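Local structure of 5-Carboxyvanillate Decarboxylase (Novosphingobium aromaticivorans, 4QRN) at residues A[70-73]-A[74-78]; A[81-84]-A[85-88]; A[196-199]-A[200-204]. The protein is a manganese-bound member of the amidohydrolase family that probably removes a carboxyl group from the aromatic acid 5-carboxyvanillate. All coordinates share one frame; numbering follows the deposited sequence.

Interaction 1: residues A[70-73]-A[74-78]; sequences WGFY and AQSPS. With 1DF (4-hydroxy-3-methoxy-5-nitrobenzoic acid), chain F.
Ala74 N donates to Trp70 O at 2.9 Å and Ser76 N to Phe72 O at 2.8 Å, closing the last turn of helix 64-75, while Gln75 N adds a weak bond to Phe72 O. Past this turn the chain leaves helical geometry at Ser76 and doubles back beside the Phe72 ring. With CG anti to the backbone N (chi1 179°), that ring extends along the serines: Phe72 CE1 lies 3.5 Å from Ser76 OG, and Phe72 CZ is 3.7 Å from Ser78 OG. The two hydroxyls are hydrogen-bonded to each other, Ser76 OG to Ser78 OG at 2.8 Å. This is a corner between consecutive helices, in which Ser78 is the N-cap of helix 79-89 and its OG accepts a hydrogen bond from Ala81 N. Phe72 also turns an edge to its neighbour, placing CD2 3.6 Å above the centre of the Tyr73 ring. Were Phe72 cut back to an alanine, that face of the Tyr73 ring would probably lose its cover and the serine pair its apolar backing, leaving the phenol less firmly placed. Tyr73 OH donates to carboxylate atom O2 of the bound nitrobenzoate at 2.5 Å, with O2 near the ring plane, and Arg80 NH1 also bonds that hydroxyl. On the backbone, one water donates to both Tyr73 O and Ser76 O, bridging the helix end and the turn.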
loop_
_atom_site.group_PDB
_atom_site.type_symbol
_atom_site.label_atom_id
_atom_site.label_comp_id
_atom_site.label_asym_id
_atom_site.label_seq_id
_atom_site.Cartn_x
_atom_site.Cartn_y
_atom_site.Cartn_z
ATOM N N TRP A 70 16.500 4.963 13.534
ATOM C CA TRP A 70 17.458 5.883 14.129
ATOM C C TRP A 70 18.739 5.181 14.569
ATOM O O TRP A 70 19.783 5.806 14.588
ATOM C CB TRP A 70 16.795 6.763 15.217
ATOM C CG TRP A 70 16.013 7.819 14.486
ATOM C CD1 TRP A 70 14.660 7.887 14.292
ATOM C CD2 TRP A 70 16.584 8.857 13.704
ATOM N NE1 TRP A 70 14.349 8.934 13.446
ATOM C CE2 TRP A 70 15.518 9.535 13.069
ATOM C CE3 TRP A 70 17.898 9.278 13.466
ATOM C CZ2 TRP A 70 15.724 10.586 12.205
ATOM C CZ3 TRP A 70 18.088 10.355 12.613
ATOM C CH2 TRP A 70 17.005 10.986 12.007
ATOM N N GLY A 71 18.692 3.882 14.860
ATOM C CA GLY A 71 19.938 3.136 14.975
ATOM C C GLY A 71 20.720 3.262 13.668
ATOM O O GLY A 71 21.946 3.437 13.641
ATOM N N PHE A 72 20.008 3.205 12.548
ATOM C CA PHE A 72 20.651 3.365 11.237
ATOM C C PHE A 72 21.168 4.789 11.019
ATOM O O PHE A 72 22.370 4.993 10.833
ATOM C CB PHE A 72 19.700 2.947 10.097
ATOM C CG PHE A 72 20.289 3.119 8.716
ATOM C CD1 PHE A 72 21.295 2.264 8.273
ATOM C CD2 PHE A 72 19.864 4.139 7.871
ATOM C CE1 PHE A 72 21.840 2.418 6.996
ATOM C CE2 PHE A 72 20.411 4.300 6.606
ATOM C CZ PHE A 72 21.405 3.437 6.170
ATOM N N TYR A 73 20.303 5.796 11.052
ATOM C CA TYR A 73 20.795 7.120 10.680
ATOM C C TYR A 73 21.792 7.680 11.671
ATOM O O TYR A 73 22.717 8.391 11.267
ATOM C CB TYR A 73 19.647 8.126 10.414
ATOM C CG TYR A 73 18.968 7.809 9.111
ATOM C CD1 TYR A 73 19.666 7.915 7.908
ATOM C CD2 TYR A 73 17.660 7.363 9.075
ATOM C CE1 TYR A 73 19.071 7.553 6.713
ATOM C CE2 TYR A 73 17.066 7.004 7.882
ATOM C CZ TYR A 73 17.769 7.095 6.716
ATOM O OH TYR A 73 17.200 6.711 5.530
ATOM N N ALA A 74 21.634 7.386 12.950
ATOM C CA ALA A 74 22.522 7.990 13.925
ATOM C C ALA A 74 23.855 7.258 14.054
ATOM O O ALA A 74 24.806 7.842 14.563
ATOM C CB ALA A 74 21.827 8.070 15.281
ATOM N N GLN A 75 23.948 6.009 13.585
ATOM C CA GLN A 75 25.165 5.201 13.785
ATOM C C GLN A 75 25.744 4.514 12.537
ATOM O O GLN A 75 26.868 4.038 12.572
ATOM C CB GLN A 75 24.913 4.141 14.850
ATOM C CG GLN A 75 24.353 4.717 16.141
ATOM C CD GLN A 75 24.087 3.654 17.183
ATOM O OE1 GLN A 75 24.565 3.747 18.311
ATOM N NE2 GLN A 75 23.314 2.639 16.814
ATOM N N SER A 76 25.001 4.424 11.438
ATOM C CA SER A 76 25.543 3.751 10.266
ATOM C C SER A 76 26.743 4.507 9.721
ATOM O O SER A 76 26.693 5.731 9.613
ATOM C CB SER A 76 24.489 3.683 9.159
ATOM O OG SER A 76 25.079 3.298 7.914
ATOM N N PRO A 77 27.791 3.778 9.299
ATOM C CA PRO A 77 28.937 4.421 8.631
ATOM C C PRO A 77 28.709 4.618 7.135
ATOM O O PRO A 77 29.617 5.077 6.441
ATOM C CB PRO A 77 30.070 3.409 8.844
ATOM C CG PRO A 77 29.346 2.087 8.792
ATOM C CD PRO A 77 28.009 2.330 9.492
ATOM N N SER A 78 27.536 4.239 6.633
ATOM C CA SER A 78 27.270 4.389 5.217
ATOM C C SER A 78 27.369 5.833 4.773
ATOM O O SER A 78 27.022 6.782 5.500
ATOM C CB SER A 78 25.906 3.813 4.852
ATOM O OG SER A 78 24.834 4.589 5.392
HETATM C C1 1DF F . 13.317 8.463 5.122
HETATM C CO1 1DF F . 12.444 8.913 4.172
HETATM C CO2 1DF F . 13.229 8.973 6.436
HETATM C CM1 1DF F . 11.553 9.964 4.575
HETATM C CM2 1DF F . 12.455 10.076 6.731
HETATM O OM 1DF F . 12.372 10.639 7.973
HETATM C CZ 1DF F . 11.677 10.687 5.758
HETATM C CC 1DF F . 14.308 7.396 4.836
HETATM C CV 1DF F . 12.927 9.901 9.062
HETATM O O1 1DF F . 14.757 7.296 3.619
HETATM O O2 1DF F . 14.679 6.667 5.762
HETATM O O3 1DF F . 11.071 11.822 5.957
HETATM N N 1DF F . 10.319 10.085 3.726
HETATM O O11 1DF F . 9.417 10.823 4.007
HETATM O O22 1DF F . 10.186 9.257 2.782
HETATM O O HOH W 1 25.368 8.115 10.308
#

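Interaction 2: residues A[81-84]-A[85-88]; sequences ATQI and LERL
Leu85 N donates to Ala81 O at 3.0 Å and Leu88 N to Ile84 O at 2.8 Å, the first and last of four successive i to i+4 bonds that keep this part of helix 79-89 regular. Between them, Glu86 N bonds Thr82 O and Arg87 N bonds Gln83 O.

The polar side chains gather on one flank. Gln83 is bent at chi2 (-60°), which carries its amide onward to the following turn, where Gln83 OE1 sits 4.2 Å above the plane of the Arg87 guanidinium, over its centre. Gln83 NE2 approaches Glu86 OE1 only loosely, at 3.7 Å, with amide and carboxylate planes 70° apart. Stronger partners lie on the next helix. Arg94 offers NH1 to Gln83 OE1 and NH2 to Glu86 OE1, the latter a salt bridge, and Arg87 NE forms a salt bridge with Asp98 OD2. The carboxylate and the amide oxygen are thus tied to a single guanidinium, which probably steadies both.

Apolar packing occupies a different side. Ile84 and Leu88 run alongside each other with their branches turned in a common direction. Ile84 CG2, anti to its own N, faces onward along the helix and meets Leu88 CD1 at 3.8 Å, while Leu88 CG rests 3.3 Å from Ile84 O.

The apolar flank packs on helix 64-75, Ala81 against Phe72 and Tyr73, Ile84 against Tyr73 and Leu88 against Trp70. Tyr339, a residue of the ligand pocket, touches Ile84 and Leu88, and the charged flank turns instead to helix 93-101 through Asp98 and Arg94.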
loop_
_atom_site.group_PDB
_atom_site.type_symbol
_atom_site.label_atom_id
_atom_site.label_comp_id
_atom_site.label_asym_id
_atom_site.label_seq_id
_atom_site.Cartn_x
_atom_site.Cartn_y
_atom_site.Cartn_z
ATOM N N ALA A 81 23.819 7.472 5.029
ATOM C CA ALA A 81 23.345 7.861 6.362
ATOM C C ALA A 81 24.138 9.033 6.908
ATOM O O ALA A 81 23.584 9.954 7.517
ATOM C CB ALA A 81 23.445 6.713 7.321
ATOM N N THR A 82 25.453 8.994 6.759
ATOM C CA THR A 82 26.254 10.034 7.374
ATOM C C THR A 82 25.978 11.387 6.737
ATOM O O THR A 82 25.936 12.397 7.440
ATOM C CB THR A 82 27.777 9.702 7.351
ATOM O OG1 THR A 82 28.186 9.472 6.007
ATOM C CG2 THR A 82 28.093 8.467 8.199
ATOM N N GLN A 83 25.795 11.430 5.424
ATOM C CA GLN A 83 25.465 12.693 4.772
ATOM C C GLN A 83 24.076 13.190 5.152
ATOM O O GLN A 83 23.866 14.395 5.313
ATOM C CB GLN A 83 25.562 12.520 3.263
ATOM C CG GLN A 83 26.965 12.499 2.721
ATOM C CD GLN A 83 27.723 13.780 3.028
ATOM O OE1 GLN A 83 27.314 14.868 2.617
ATOM N NE2 GLN A 83 28.828 13.658 3.758
ATOM N N ILE A 84 23.115 12.283 5.278
ATOM C CA ILE A 84 21.794 12.671 5.731
ATOM C C ILE A 84 21.846 13.299 7.113
ATOM O O ILE A 84 21.203 14.335 7.361
ATOM C CB ILE A 84 20.841 11.456 5.671
ATOM C CG1 ILE A 84 20.412 11.250 4.206
ATOM C CG2 ILE A 84 19.652 11.592 6.641
ATOM C CD1 ILE A 84 19.708 9.932 3.930
ATOM N N LEU A 85 22.571 12.685 8.044
ATOM C CA LEU A 85 22.568 13.210 9.402
ATOM C C LEU A 85 23.164 14.617 9.409
ATOM O O LEU A 85 22.637 15.514 10.079
ATOM C CB LEU A 85 23.332 12.251 10.315
ATOM C CG LEU A 85 23.370 12.604 11.792
ATOM C CD1 LEU A 85 21.971 12.638 12.362
ATOM C CD2 LEU A 85 24.283 11.607 12.536
ATOM N N GLU A 86 24.260 14.817 8.680
ATOM C CA GLU A 86 24.845 16.143 8.596
ATOM C C GLU A 86 23.863 17.174 8.045
ATOM O O GLU A 86 23.704 18.284 8.570
ATOM C CB GLU A 86 26.082 16.102 7.701
ATOM C CG GLU A 86 27.267 15.429 8.328
ATOM C CD GLU A 86 28.499 15.436 7.426
ATOM O OE1 GLU A 86 28.533 16.205 6.430
ATOM O OE2 GLU A 86 29.449 14.675 7.728
ATOM N N ARG A 87 23.198 16.821 6.958
ATOM C CA ARG A 87 22.262 17.756 6.337
ATOM C C ARG A 87 21.054 18.017 7.238
ATOM O O ARG A 87 20.587 19.167 7.306
ATOM C CB ARG A 87 21.826 17.260 4.952
ATOM C CG ARG A 87 22.926 17.434 3.910
ATOM C CD ARG A 87 22.531 16.820 2.601
ATOM N NE ARG A 87 23.475 17.211 1.567
ATOM C CZ ARG A 87 23.937 16.416 0.617
ATOM N NH1 ARG A 87 23.543 15.154 0.535
ATOM N NH2 ARG A 87 24.802 16.917 -0.258
ATOM N N LEU A 88 20.528 16.987 7.889
ATOM C CA LEU A 88 19.383 17.200 8.777
ATOM C C LEU A 88 19.661 18.260 9.814
ATOM O O LEU A 88 18.788 19.061 10.160
ATOM C CB LEU A 88 19.046 15.906 9.525
ATOM C CG LEU A 88 18.279 14.844 8.735
ATOM C CD1 LEU A 88 18.269 13.544 9.551
ATOM C CD2 LEU A 88 16.850 15.298 8.445
#

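Interaction 3: residues A[196-199]-A[200-204]; sequences IFRA and LVEVD
Val203 N donates to Ala199 O at 3.0 Å, nearly straight along the carbonyl, the last of four consecutive i to i+4 bonds in helix 194-203. This helix is the crossover of a beta-alpha-beta unit between the parallel strands 177-179 and 207-209, part of the barrel-like fold expected of the amidohydrolase family. It ends in a Schellman motif: Asp204 has positive phi (53°), its N gives a weak bond to Val201 O, and the next backbone N beyond it reaches Leu200 O.

The inner side is apolar. Ile196 and Leu200 run side by side, with Ile196 CG2 4.0 Å from Leu200 CD1. Leu200 CD1 also meets Phe197 CD1 at 4.2 Å, obliquely to the ring, and Leu200 packs on Leu207 and Ile177 of the two strands. Leu200 CG lies anti to its carbonyl carbon (chi1 -72°), which tilts the isobutyl group back toward Ile196 O, 3.4 Å from CG. The Ala199 methyl touches Ala162 of helix 158-170, whose Ile165 meets Val203.

On the outer side Arg198 and Glu202 are opposite charges too far apart for a salt bridge, Arg198 NE standing 4.5 Å from Glu202 OE2. Glu202 OE1 is instead hydrogen-bonded to His166 NE2, and its extended stem runs alongside the preceding turn, Glu202 CG lying 3.2 Å from Arg198 O.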
loop_
_atom_site.group_PDB
_atom_site.type_symbol
_atom_site.label_atom_id
_atom_site.label_comp_id
_atom_site.label_asym_id
_atom_site.label_seq_id
_atom_site.Cartn_x
_atom_site.Cartn_y
_atom_site.Cartn_z
ATOM N N ILE A 196 -6.531 18.289 19.106
ATOM C CA ILE A 196 -5.627 18.677 18.052
ATOM C C ILE A 196 -6.433 19.140 16.827
ATOM O O ILE A 196 -6.104 20.175 16.229
ATOM C CB ILE A 196 -4.715 17.488 17.708
ATOM C CG1 ILE A 196 -3.697 17.292 18.843
ATOM C CG2 ILE A 196 -4.053 17.664 16.318
ATOM C CD1 ILE A 196 -2.925 15.970 18.767
ATOM N N PHE A 197 -7.467 18.389 16.456
ATOM C CA PHE A 197 -8.301 18.790 15.337
ATOM C C PHE A 197 -9.055 20.070 15.607
ATOM O O PHE A 197 -9.160 20.910 14.722
ATOM C CB PHE A 197 -9.225 17.652 14.932
ATOM C CG PHE A 197 -8.457 16.474 14.400
ATOM C CD1 PHE A 197 -7.817 16.571 13.183
ATOM C CD2 PHE A 197 -8.319 15.310 15.131
ATOM C CE1 PHE A 197 -7.080 15.517 12.669
ATOM C CE2 PHE A 197 -7.571 14.244 14.637
ATOM C CZ PHE A 197 -6.952 14.341 13.403
ATOM N N ARG A 198 -9.564 20.251 16.818
ATOM C CA ARG A 198 -10.256 21.490 17.160
ATOM C C ARG A 198 -9.314 22.674 16.936
ATOM O O ARG A 198 -9.721 23.704 16.376
ATOM C CB ARG A 198 -10.744 21.458 18.604
ATOM C CG ARG A 198 -11.962 20.549 18.813
ATOM C CD ARG A 198 -13.296 21.133 18.352
ATOM N NE ARG A 198 -13.649 22.284 19.178
ATOM C CZ ARG A 198 -14.154 22.198 20.404
ATOM N NH1 ARG A 198 -14.481 21.013 20.906
ATOM N NH2 ARG A 198 -14.352 23.307 21.114
ATOM N N ALA A 199 -8.062 22.547 17.356
ATOM C CA ALA A 199 -7.115 23.641 17.219
ATOM C C ALA A 199 -6.767 23.923 15.761
ATOM O O ALA A 199 -6.668 25.084 15.369
ATOM C CB ALA A 199 -5.850 23.354 18.035
ATOM N N LEU A 200 -6.573 22.873 14.961
ATOM C CA LEU A 200 -6.280 23.061 13.539
ATOM C C LEU A 200 -7.394 23.813 12.835
ATOM O O LEU A 200 -7.127 24.672 12.005
ATOM C CB LEU A 200 -6.060 21.701 12.854
ATOM C CG LEU A 200 -4.757 21.010 13.228
ATOM C CD1 LEU A 200 -4.811 19.519 12.851
ATOM C CD2 LEU A 200 -3.618 21.723 12.529
ATOM N N VAL A 201 -8.636 23.503 13.183
ATOM C CA VAL A 201 -9.743 24.202 12.552
ATOM C C VAL A 201 -9.801 25.650 13.056
ATOM O O VAL A 201 -10.079 26.561 12.280
ATOM C CB VAL A 201 -11.049 23.435 12.792
ATOM C CG1 VAL A 201 -12.294 24.284 12.459
ATOM C CG2 VAL A 201 -11.026 22.105 12.002
ATOM N N GLU A 202 -9.518 25.876 14.338
ATOM C CA GLU A 202 -9.483 27.241 14.885
ATOM C C GLU A 202 -8.457 28.130 14.174
ATOM O O GLU A 202 -8.733 29.287 13.881
ATOM C CB GLU A 202 -9.189 27.212 16.382
ATOM C CG GLU A 202 -10.371 26.710 17.208
ATOM C CD GLU A 202 -10.029 26.267 18.622
ATOM O OE1 GLU A 202 -8.849 26.326 19.028
ATOM O OE2 GLU A 202 -10.971 25.862 19.335
ATOM N N VAL A 203 -7.262 27.607 13.927
ATOM C CA VAL A 203 -6.238 28.384 13.221
ATOM C C VAL A 203 -6.358 28.251 11.699
ATOM O O VAL A 203 -5.675 28.957 10.952
ATOM C CB VAL A 203 -4.785 28.020 13.661
ATOM C CG1 VAL A 203 -4.577 28.290 15.171
ATOM C CG2 VAL A 203 -4.428 26.594 13.291
ATOM N N ASP A 204 -7.262 27.378 11.252
ATOM C CA ASP A 204 -7.495 27.069 9.830
ATOM C C ASP A 204 -6.224 26.676 9.087
ATOM O O ASP A 204 -5.911 27.231 8.037
ATOM C CB ASP A 204 -8.201 28.230 9.117
ATOM C CG ASP A 204 -8.711 27.842 7.745
ATOM O OD1 ASP A 204 -9.091 26.664 7.546
ATOM O OD2 ASP A 204 -8.694 28.715 6.856
#

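How the interactions relate
Interactions 1 and 2 are neighbours, their centres about 9 Å apart, on consecutive helices that pack directly against each other: Trp70 CH2 meets Leu88 CD1 at 3.8 Å, Tyr73 CE1 lies 3.7 Å from Ile84 CD1, and Ser76 CB is 3.7 Å from Ala81 CB. Interaction 1 supplies Tyr73 to the ligand pocket, and interaction 2 stands behind it, with the Ile84 side chain about 6 Å from the nitrobenzoate and that of Leu88 about 8 Å from the manganese ion. Interaction 3 lies on the opposite side of the chain's centre, about 36 Å and about 34 Å from interactions 1 and 2, centre to centre, and away from the metal and ligand sites.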